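Local structure of alanine racemase 1 (Caldanaerobacter subterraneus subsp. tengcongensis MB4, 4Y2W) at residues P8-Y14 with T247-R253; S235-R240 with E349-D353. The protein belongs to the alanine racemase family, pairing an N-terminal TIM-type barrel with a C-terminal domain rich in beta strands. The protein carries 1 engineered substitution. All coordinates share one frame; numbering follows the deposited sequence.

How the interactions relate
Interaction 1 lies in the protein core and interaction 2 at its surface, their centres about 21 Å apart and their nearest atoms about 6 Å. Residues 8-14 and 247-253 join two strands of the large mixed sheet by a ladder of backbone hydrogen bonds, with an ion pair whose acid is buried on one face and apolar packing on the other. Residues 235-240 and 349-353 instead connect the loop that follows barrel strand 222-224 to helix 348-354, by charged side chains alone. The buried surface differs accordingly, 713 against 160 Å². Both contacts involve the chain leaving the barrel: it passes through 235-240 before entering strand 248-260.

Interaction 1 (P8-Y14 with T247-R253); sequences PTRVEVY and TLRFTTR
At the edge of the Phe-250 ring, near its plane, lies the carbonyl oxygen of Arg-10, with Phe-250 CD1 3.4 Å from Arg-10 O; the Tyr-14 ring likewise receives Thr-247 O at its edge. The guanidinium of Arg-249 meets Glu-12 OE1 at its own edge, Arg-249 NH2 to Glu-12 OE1 3.0 Å, in a salt bridge in which the carboxylate and guanidinium planes are turned 47° apart. NE adds a weaker bond. Tyr-14 OH donates to Glu-12 OE1 over 2.7 Å, from the opposite face of the carboxylate. Phe-375 meets the Tyr-14 ring, while Arg-249 NH2 also forms a salt bridge with Glu-334 and its NH1 bonds to Thr-340 O.

The backbones of strands 10-14 and 248-253 run antiparallel at 159°. Arg-10/Thr-251 and Glu-12/Arg-249 are hydrogen-bonded pairs, and Tyr-14 N continues the ladder to Thr-247 O (2.8 Å). On the other face of the sheet, Val-11 CG1 meets Leu-248 CD1 at 3.5 Å, the two side chains crossing at about a right angle. Where the ladder ends, Thr-252 OG1, turned away from its own backbone N (chi1 -173°), donates to Thr-9 OG1 over 2.7 Å; Thr-9 OG1 is also bonded to Pro-284 O. The strands thus tie the N-terminal chain into the C-terminal sheet, and two donors on opposite faces of Glu-12 OE1 would probably stabilise the buried carboxylate as an anion.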
ATOM      1  N   PRO A   8      -0.589  -3.377  17.344  1.00 37.21           N
ATOM      2  CA  PRO A   8      -0.016  -4.723  17.388  1.00 37.60           C
ATOM      3  C   PRO A   8       0.674  -5.115  16.078  1.00 37.51           C
ATOM      4  O   PRO A   8       1.845  -5.498  16.095  1.00 37.69           O
ATOM      5  CB  PRO A   8      -1.231  -5.612  17.668  1.00 37.66           C
ATOM      6  CG  PRO A   8      -2.192  -4.725  18.375  1.00 37.12           C
ATOM      7  CD  PRO A   8      -2.003  -3.373  17.761  1.00 37.28           C
ATOM      8  N   THR A   9      -0.046  -5.009  14.963  1.00 37.30           N
ATOM      9  CA  THR A   9       0.529  -5.255  13.641  1.00 37.09           C
ATOM     10  C   THR A   9       1.505  -4.128  13.316  1.00 37.95           C
ATOM     11  O   THR A   9       1.120  -2.960  13.312  1.00 37.74           O
ATOM     12  CB  THR A   9      -0.566  -5.346  12.562  1.00 36.47           C
ATOM     13  OG1 THR A   9      -1.328  -6.540  12.761  1.00 36.25           O
ATOM     14  CG2 THR A   9       0.027  -5.375  11.164  1.00 36.87           C
ATOM     15  N   ARG A  10       2.764  -4.478  13.051  1.00 38.58           N
ATOM     16  CA  ARG A  10       3.821  -3.475  12.899  1.00 38.87           C
ATOM     17  C   ARG A  10       4.998  -3.948  12.058  1.00 39.52           C
ATOM     18  O   ARG A  10       5.188  -5.146  11.838  1.00 39.85           O
ATOM     19  CB  ARG A  10       4.354  -3.073  14.276  1.00 39.11           C
ATOM     20  CG  ARG A  10       5.096  -4.185  15.010  1.00 39.10           C
ATOM     21  CD  ARG A  10       5.420  -3.792  16.440  1.00 39.72           C
ATOM     22  NE  ARG A  10       4.217  -3.622  17.254  1.00 40.13           N
ATOM     23  CZ  ARG A  10       4.209  -3.175  18.507  1.00 40.65           C
ATOM     24  NH1 ARG A  10       5.338  -2.845  19.122  1.00 40.01           N
ATOM     25  NH2 ARG A  10       3.058  -3.057  19.153  1.00 41.85           N
ATOM     26  N   VAL A  11       5.793  -2.979  11.608  1.00 39.73           N
ATOM     27  CA  VAL A  11       7.079  -3.237  10.977  1.00 39.13           C
ATOM     28  C   VAL A  11       8.170  -2.764  11.924  1.00 38.34           C
ATOM     29  O   VAL A  11       8.144  -1.624  12.378  1.00 38.23           O
ATOM     30  CB  VAL A  11       7.194  -2.513   9.618  1.00 39.46           C
ATOM     31  CG1 VAL A  11       8.643  -2.217   9.260  1.00 40.04           C
ATOM     32  CG2 VAL A  11       6.547  -3.347   8.526  1.00 39.98           C
ATOM     33  N   GLU A  12       9.112  -3.651  12.230  1.00 38.47           N
ATOM     34  CA  GLU A  12      10.289  -3.291  13.012  1.00 39.70           C
ATOM     35  C   GLU A  12      11.462  -3.076  12.058  1.00 40.48           C
ATOM     36  O   GLU A  12      11.929  -4.027  11.417  1.00 41.99           O
ATOM     37  CB  GLU A  12      10.621  -4.391  14.026  1.00 39.46           C
ATOM     38  CG  GLU A  12       9.568  -4.581  15.109  1.00 38.96           C
ATOM     39  CD  GLU A  12       9.921  -5.665  16.118  1.00 38.93           C
ATOM     40  OE1 GLU A  12      10.852  -6.459  15.866  1.00 37.71           O
ATOM     41  OE2 GLU A  12       9.255  -5.727  17.174  1.00 39.77           O
ATOM     42  N   VAL A  13      11.920  -1.828  11.952  1.00 39.47           N
ATOM     43  CA  VAL A  13      13.051  -1.480  11.088  1.00 39.60           C
ATOM     44  C   VAL A  13      14.352  -1.450  11.886  1.00 40.55           C
ATOM     45  O   VAL A  13      14.470  -0.717  12.870  1.00 40.67           O
ATOM     46  CB  VAL A  13      12.834  -0.113  10.408  1.00 38.95           C
ATOM     47  CG1 VAL A  13      14.086   0.344   9.671  1.00 38.55           C
ATOM     48  CG2 VAL A  13      11.651  -0.193   9.459  1.00 39.17           C
ATOM     49  N   TYR A  14      15.326  -2.243  11.446  1.00 41.96           N
ATOM     50  CA  TYR A  14      16.622  -2.338  12.117  1.00 42.49           C
ATOM     51  C   TYR A  14      17.650  -1.491  11.384  1.00 42.25           C
ATOM     52  O   TYR A  14      18.270  -1.933  10.421  1.00 42.19           O
ATOM     53  CB  TYR A  14      17.056  -3.801  12.226  1.00 43.46           C
ATOM     54  CG  TYR A  14      16.149  -4.569  13.153  1.00 44.05           C
ATOM     55  CD1 TYR A  14      14.911  -5.027  12.717  1.00 44.99           C
ATOM     56  CD2 TYR A  14      16.497  -4.781  14.479  1.00 44.84           C
ATOM     57  CE1 TYR A  14      14.054  -5.702  13.568  1.00 45.49           C
ATOM     58  CE2 TYR A  14      15.649  -5.458  15.340  1.00 45.83           C
ATOM     59  CZ  TYR A  14      14.427  -5.917  14.877  1.00 45.79           C
ATOM     60  OH  TYR A  14      13.578  -6.590  15.721  1.00 46.82           O
ATOM     61  N   THR A 247      16.879  -6.512   7.885  1.00 42.69           N
ATOM     62  CA  THR A 247      16.596  -5.095   8.124  1.00 42.11           C
ATOM     63  C   THR A 247      15.157  -4.816   8.552  1.00 42.46           C
ATOM     64  O   THR A 247      14.899  -3.820   9.231  1.00 42.87           O
ATOM     65  CB  THR A 247      16.893  -4.250   6.873  1.00 41.64           C
ATOM     66  OG1 THR A 247      16.202  -4.799   5.746  1.00 41.30           O
ATOM     67  CG2 THR A 247      18.380  -4.226   6.585  1.00 42.16           C
ATOM     68  N   LEU A 248      14.226  -5.682   8.150  1.00 42.09           N
ATOM     69  CA  LEU A 248      12.810  -5.498   8.465  1.00 41.72           C
ATOM     70  C   LEU A 248      12.178  -6.760   9.031  1.00 42.18           C
ATOM     71  O   LEU A 248      12.374  -7.849   8.494  1.00 42.53           O
ATOM     72  CB  LEU A 248      12.049  -5.086   7.210  1.00 40.76           C
ATOM     73  CG  LEU A 248      10.539  -4.879   7.364  1.00 40.33           C
ATOM     74  CD1 LEU A 248      10.072  -3.754   6.452  1.00 40.11           C
ATOM     75  CD2 LEU A 248       9.744  -6.156   7.106  1.00 40.51           C
ATOM     76  N   ARG A 249      11.403  -6.600  10.102  1.00 42.46           N
ATOM     77  CA  ARG A 249      10.548  -7.676  10.605  1.00 42.73           C
ATOM     78  C   ARG A 249       9.084  -7.228  10.615  1.00 41.67           C
ATOM     79  O   ARG A 249       8.706  -6.328  11.366  1.00 42.34           O
ATOM     80  CB  ARG A 249      10.975  -8.112  12.006  1.00 43.17           C
ATOM     81  CG  ARG A 249      12.355  -8.745  12.074  1.00 44.23           C
ATOM     82  CD  ARG A 249      12.417  -9.792  13.177  1.00 45.12           C
ATOM     83  NE  ARG A 249      11.906  -9.271  14.445  1.00 45.49           N
ATOM     84  CZ  ARG A 249      11.344 -10.000  15.410  1.00 45.31           C
ATOM     85  NH1 ARG A 249      11.192 -11.317  15.292  1.00 44.75           N
ATOM     86  NH2 ARG A 249      10.918  -9.396  16.513  1.00 46.43           N
ATOM     87  N   PHE A 250       8.272  -7.856   9.769  1.00 39.96           N
ATOM     88  CA  PHE A 250       6.846  -7.563   9.678  1.00 39.04           C
ATOM     89  C   PHE A 250       6.133  -8.481  10.660  1.00 38.14           C
ATOM     90  O   PHE A 250       6.081  -9.688  10.448  1.00 37.67           O
ATOM     91  CB  PHE A 250       6.366  -7.797   8.239  1.00 38.86           C
ATOM     92  CG  PHE A 250       4.972  -7.303   7.943  1.00 38.80           C
ATOM     93  CD1 PHE A 250       4.267  -6.489   8.829  1.00 38.95           C
ATOM     94  CD2 PHE A 250       4.378  -7.628   6.729  1.00 38.76           C
ATOM     95  CE1 PHE A 250       2.994  -6.043   8.522  1.00 38.82           C
ATOM     96  CE2 PHE A 250       3.107  -7.183   6.418  1.00 39.24           C
ATOM     97  CZ  PHE A 250       2.413  -6.388   7.315  1.00 39.05           C
ATOM     98  N   THR A 251       5.606  -7.908  11.741  1.00 37.61           N
ATOM     99  CA  THR A 251       5.074  -8.695  12.853  1.00 37.49           C
ATOM    100  C   THR A 251       3.665  -8.273  13.277  1.00 37.16           C
ATOM    101  O   THR A 251       3.213  -7.167  12.968  1.00 37.52           O
ATOM    102  CB  THR A 251       6.002  -8.600  14.079  1.00 37.90           C
ATOM    103  OG1 THR A 251       5.836  -7.330  14.721  1.00 37.78           O
ATOM    104  CG2 THR A 251       7.464  -8.776  13.665  1.00 38.12           C
ATOM    105  N   THR A 252       2.984  -9.175  13.982  1.00 35.98           N
ATOM    106  CA  THR A 252       1.682  -8.894  14.590  1.00 35.43           C
ATOM    107  C   THR A 252       1.505  -9.712  15.871  1.00 35.65           C
ATOM    108  O   THR A 252       2.438 -10.382  16.314  1.00 35.51           O
ATOM    109  CB  THR A 252       0.524  -9.176  13.617  1.00 35.09           C
ATOM    110  OG1 THR A 252      -0.703  -8.722  14.196  1.00 35.17           O
ATOM    111  CG2 THR A 252       0.412 -10.659  13.297  1.00 35.23           C
ATOM    112  N   ARG A 253       0.315  -9.653  16.468  1.00 35.84           N
ATOM    113  CA  ARG A 253       0.079 -10.294  17.762  1.00 36.59           C
ATOM    114  C   ARG A 253      -1.158 -11.181  17.768  1.00 36.55           C
ATOM    115  O   ARG A 253      -2.090 -10.983  16.985  1.00 36.14           O
ATOM    116  CB  ARG A 253      -0.069  -9.237  18.856  1.00 37.32           C
ATOM    117  CG  ARG A 253       1.139  -8.331  19.027  1.00 37.77           C
ATOM    118  CD  ARG A 253       2.276  -9.032  19.747  1.00 38.24           C
ATOM    119  NE  ARG A 253       3.553  -8.359  19.509  1.00 39.32           N
ATOM    120  CZ  ARG A 253       4.644  -8.487  20.265  1.00 39.39           C
ATOM    121  NH1 ARG A 253       4.652  -9.268  21.347  1.00 38.84           N
ATOM    122  NH2 ARG A 253       5.739  -7.815  19.938  1.00 39.94           N
TER

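Interaction 2 (S235-R240 with E349-D353); sequences SKRVER and ESMAD
Arg-240 and Glu-349 meet head-on and form the more directional half of this contact, with nearly coplanar groups. The guanidinium and carboxylate planes are only 17° apart, and Arg-240 NH2 reaches the syn lone pair of Glu-349 OE1 at 3.2 Å, with OE1 lying close to the guanidinium plane. The Arg-240 chain, straight as far as NE, brings this group to the acid. Arg-240 NH2 also donates to Ser-235 O over 3.1 Å, so one nitrogen links the loop's own backbone to the helix, and Tyr-233 packs against the arginine side chain.

Lys-236 joins the two acids into a salt-bridge network of four residues, bridging the loop after barrel strand 222-224 and helix 348-354 of the C-terminal part. Glu-349 and Asp-353 are one helical turn apart, as the backbone bond from Asp-353 N to Glu-349 O (2.9 Å) confirms, and both point their CB toward the loop.

The lysine side is looser. The Lys-236 chain bends at the last torsion (chi4 57°) to set its NZ 3.1 Å from Asp-353 OD1, which it meets from above the carboxylate plane (43° out of it). The bond from NZ to Asp-353 OD2 is weak. The ion pair of Lys-236 NZ with Glu-349 OE1 is long, at 4.0 Å. Lys-236 and Asp-353 are both solvent-exposed, whereas Arg-240 and Glu-349 are partly covered.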
ATOM      1  N   SER A 235      17.471 -10.998  -7.505  1.00 57.17           N
ATOM      2  CA  SER A 235      17.116 -12.229  -8.207  1.00 58.00           C
ATOM      3  C   SER A 235      17.932 -13.403  -7.665  1.00 60.09           C
ATOM      4  O   SER A 235      18.655 -13.266  -6.672  1.00 59.12           O
ATOM      5  CB  SER A 235      17.352 -12.064  -9.710  1.00 57.81           C
ATOM      6  OG  SER A 235      18.738 -12.003 -10.002  1.00 58.23           O
ATOM      7  N   LYS A 236      17.806 -14.556  -8.315  1.00 62.70           N
ATOM      8  CA  LYS A 236      18.570 -15.739  -7.937  1.00 65.29           C
ATOM      9  C   LYS A 236      19.874 -15.886  -8.725  1.00 65.52           C
ATOM     10  O   LYS A 236      20.719 -16.701  -8.358  1.00 64.96           O
ATOM     11  CB  LYS A 236      17.703 -16.989  -8.095  1.00 67.56           C
ATOM     12  CG  LYS A 236      16.438 -16.936  -7.256  1.00 68.90           C
ATOM     13  CD  LYS A 236      15.722 -18.275  -7.204  1.00 70.76           C
ATOM     14  CE  LYS A 236      14.651 -18.283  -6.121  1.00 72.01           C
ATOM     15  NZ  LYS A 236      13.650 -17.191  -6.292  1.00 71.78           N
ATOM     16  N   ARG A 237      20.044 -15.095  -9.789  1.00 66.36           N
ATOM     17  CA  ARG A 237      21.248 -15.154 -10.628  1.00 66.70           C
ATOM     18  C   ARG A 237      22.278 -14.078 -10.253  1.00 66.25           C
ATOM     19  O   ARG A 237      22.782 -13.356 -11.118  1.00 64.61           O
ATOM     20  CB  ARG A 237      20.884 -15.013 -12.110  1.00 68.76           C
ATOM     21  CG  ARG A 237      19.721 -15.872 -12.586  1.00 69.45           C
ATOM     22  CD  ARG A 237      19.825 -16.153 -14.082  1.00 71.52           C
ATOM     23  NE  ARG A 237      18.591 -15.850 -14.803  1.00 73.92           N
ATOM     24  CZ  ARG A 237      17.481 -16.588 -14.775  1.00 74.97           C
ATOM     25  NH1 ARG A 237      17.414 -17.700 -14.044  1.00 75.05           N
ATOM     26  NH2 ARG A 237      16.422 -16.204 -15.483  1.00 75.04           N
ATOM     27  N   VAL A 238      22.591 -13.987  -8.964  1.00 67.15           N
ATOM     28  CA  VAL A 238      23.600 -13.052  -8.465  1.00 68.21           C
ATOM     29  C   VAL A 238      24.547 -13.806  -7.537  1.00 70.27           C
ATOM     30  O   VAL A 238      24.174 -14.829  -6.964  1.00 70.74           O
ATOM     31  CB  VAL A 238      22.969 -11.840  -7.739  1.00 68.61           C
ATOM     32  CG1 VAL A 238      22.060 -11.069  -8.684  1.00 68.66           C
ATOM     33  CG2 VAL A 238      22.200 -12.267  -6.496  1.00 68.92           C
ATOM     34  N   GLU A 239      25.765 -13.295  -7.389  1.00 73.40           N
ATOM     35  CA  GLU A 239      26.833 -14.031  -6.704  1.00 76.25           C
ATOM     36  C   GLU A 239      26.668 -14.104  -5.178  1.00 76.92           C
ATOM     37  O   GLU A 239      27.021 -15.120  -4.571  1.00 78.51           O
ATOM     38  CB  GLU A 239      28.201 -13.455  -7.083  1.00 76.86           C
ATOM     39  CG  GLU A 239      28.505 -13.603  -8.569  1.00 77.77           C
ATOM     40  CD  GLU A 239      29.921 -13.206  -8.944  1.00 78.58           C
ATOM     41  OE1 GLU A 239      30.628 -12.610  -8.104  1.00 79.27           O
ATOM     42  OE2 GLU A 239      30.324 -13.491 -10.092  1.00 79.28           O
ATOM     43  N   ARG A 240      26.134 -13.042  -4.572  1.00 73.69           N
ATOM     44  CA  ARG A 240      25.837 -13.009  -3.130  1.00 72.55           C
ATOM     45  C   ARG A 240      27.091 -13.120  -2.260  1.00 72.21           C
ATOM     46  O   ARG A 240      27.080 -13.788  -1.223  1.00 70.62           O
ATOM     47  CB  ARG A 240      24.825 -14.108  -2.737  1.00 71.51           C
ATOM     48  CG  ARG A 240      23.543 -14.111  -3.561  1.00 71.48           C
ATOM     49  CD  ARG A 240      22.570 -15.204  -3.130  1.00 69.87           C
ATOM     50  NE  ARG A 240      21.290 -15.089  -3.841  1.00 67.76           N
ATOM     51  CZ  ARG A 240      20.080 -15.061  -3.276  1.00 66.86           C
ATOM     52  NH1 ARG A 240      19.921 -15.164  -1.958  1.00 65.50           N
ATOM     53  NH2 ARG A 240      19.003 -14.941  -4.048  1.00 66.46           N
ATOM     54  N   GLU A 349      12.143 -12.865   0.603  1.00 46.07           N
ATOM     55  CA  GLU A 349      12.301 -13.561  -0.676  1.00 46.12           C
ATOM     56  C   GLU A 349      11.363 -14.767  -0.793  1.00 45.07           C
ATOM     57  O   GLU A 349      10.784 -15.004  -1.855  1.00 43.01           O
ATOM     58  CB  GLU A 349      13.754 -13.995  -0.892  1.00 46.60           C
ATOM     59  CG  GLU A 349      14.041 -14.422  -2.329  1.00 47.18           C
ATOM     60  CD  GLU A 349      15.504 -14.716  -2.598  1.00 47.14           C
ATOM     61  OE1 GLU A 349      15.843 -15.012  -3.768  1.00 46.52           O
ATOM     62  OE2 GLU A 349      16.312 -14.655  -1.647  1.00 47.23           O
ATOM     63  N   SER A 350      11.219 -15.522   0.296  1.00 44.54           N
ATOM     64  CA  SER A 350      10.279 -16.646   0.335  1.00 44.11           C
ATOM     65  C   SER A 350       8.853 -16.188   0.033  1.00 44.23           C
ATOM     66  O   SER A 350       8.129 -16.856  -0.707  1.00 44.96           O
ATOM     67  CB  SER A 350      10.310 -17.334   1.700  1.00 43.71           C
ATOM     68  OG  SER A 350      11.584 -17.879   1.969  1.00 43.70           O
ATOM     69  N   MET A 351       8.461 -15.051   0.608  1.00 43.08           N
ATOM     70  CA  MET A 351       7.139 -14.483   0.368  1.00 42.36           C
ATOM     71  C   MET A 351       6.978 -14.052  -1.090  1.00 41.61           C
ATOM     72  O   MET A 351       5.954 -14.326  -1.712  1.00 40.32           O
ATOM     73  CB  MET A 351       6.882 -13.300   1.302  1.00 43.29           C
ATOM     74  CG  MET A 351       5.533 -12.627   1.085  1.00 44.67           C
ATOM     75  SD  MET A 351       4.883 -11.799   2.549  1.00 45.62           S
ATOM     76  CE  MET A 351       4.325 -13.213   3.496  1.00 45.77           C
ATOM     77  N   ALA A 352       7.999 -13.387  -1.626  1.00 41.54           N
ATOM     78  CA  ALA A 352       8.001 -12.941  -3.022  1.00 40.97           C
ATOM     79  C   ALA A 352       7.857 -14.107  -4.004  1.00 40.90           C
ATOM     80  O   ALA A 352       7.156 -13.996  -5.011  1.00 40.28           O
ATOM     81  CB  ALA A 352       9.271 -12.162  -3.320  1.00 40.79           C
ATOM     82  N   ASP A 353       8.524 -15.218  -3.703  1.00 41.68           N
ATOM     83  CA  ASP A 353       8.440 -16.419  -4.533  1.00 41.81           C
ATOM     84  C   ASP A 353       7.025 -16.984  -4.533  1.00 41.73           C
ATOM     85  O   ASP A 353       6.457 -17.236  -5.594  1.00 41.84           O
ATOM     86  CB  ASP A 353       9.418 -17.490  -4.042  1.00 42.37           C
ATOM     87  CG  ASP A 353      10.867 -17.061  -4.155  1.00 43.74           C
ATOM     88  OD1 ASP A 353      11.151 -16.049  -4.828  1.00 44.21           O
ATOM     89  OD2 ASP A 353      11.733 -17.739  -3.562  1.00 45.36           O
TER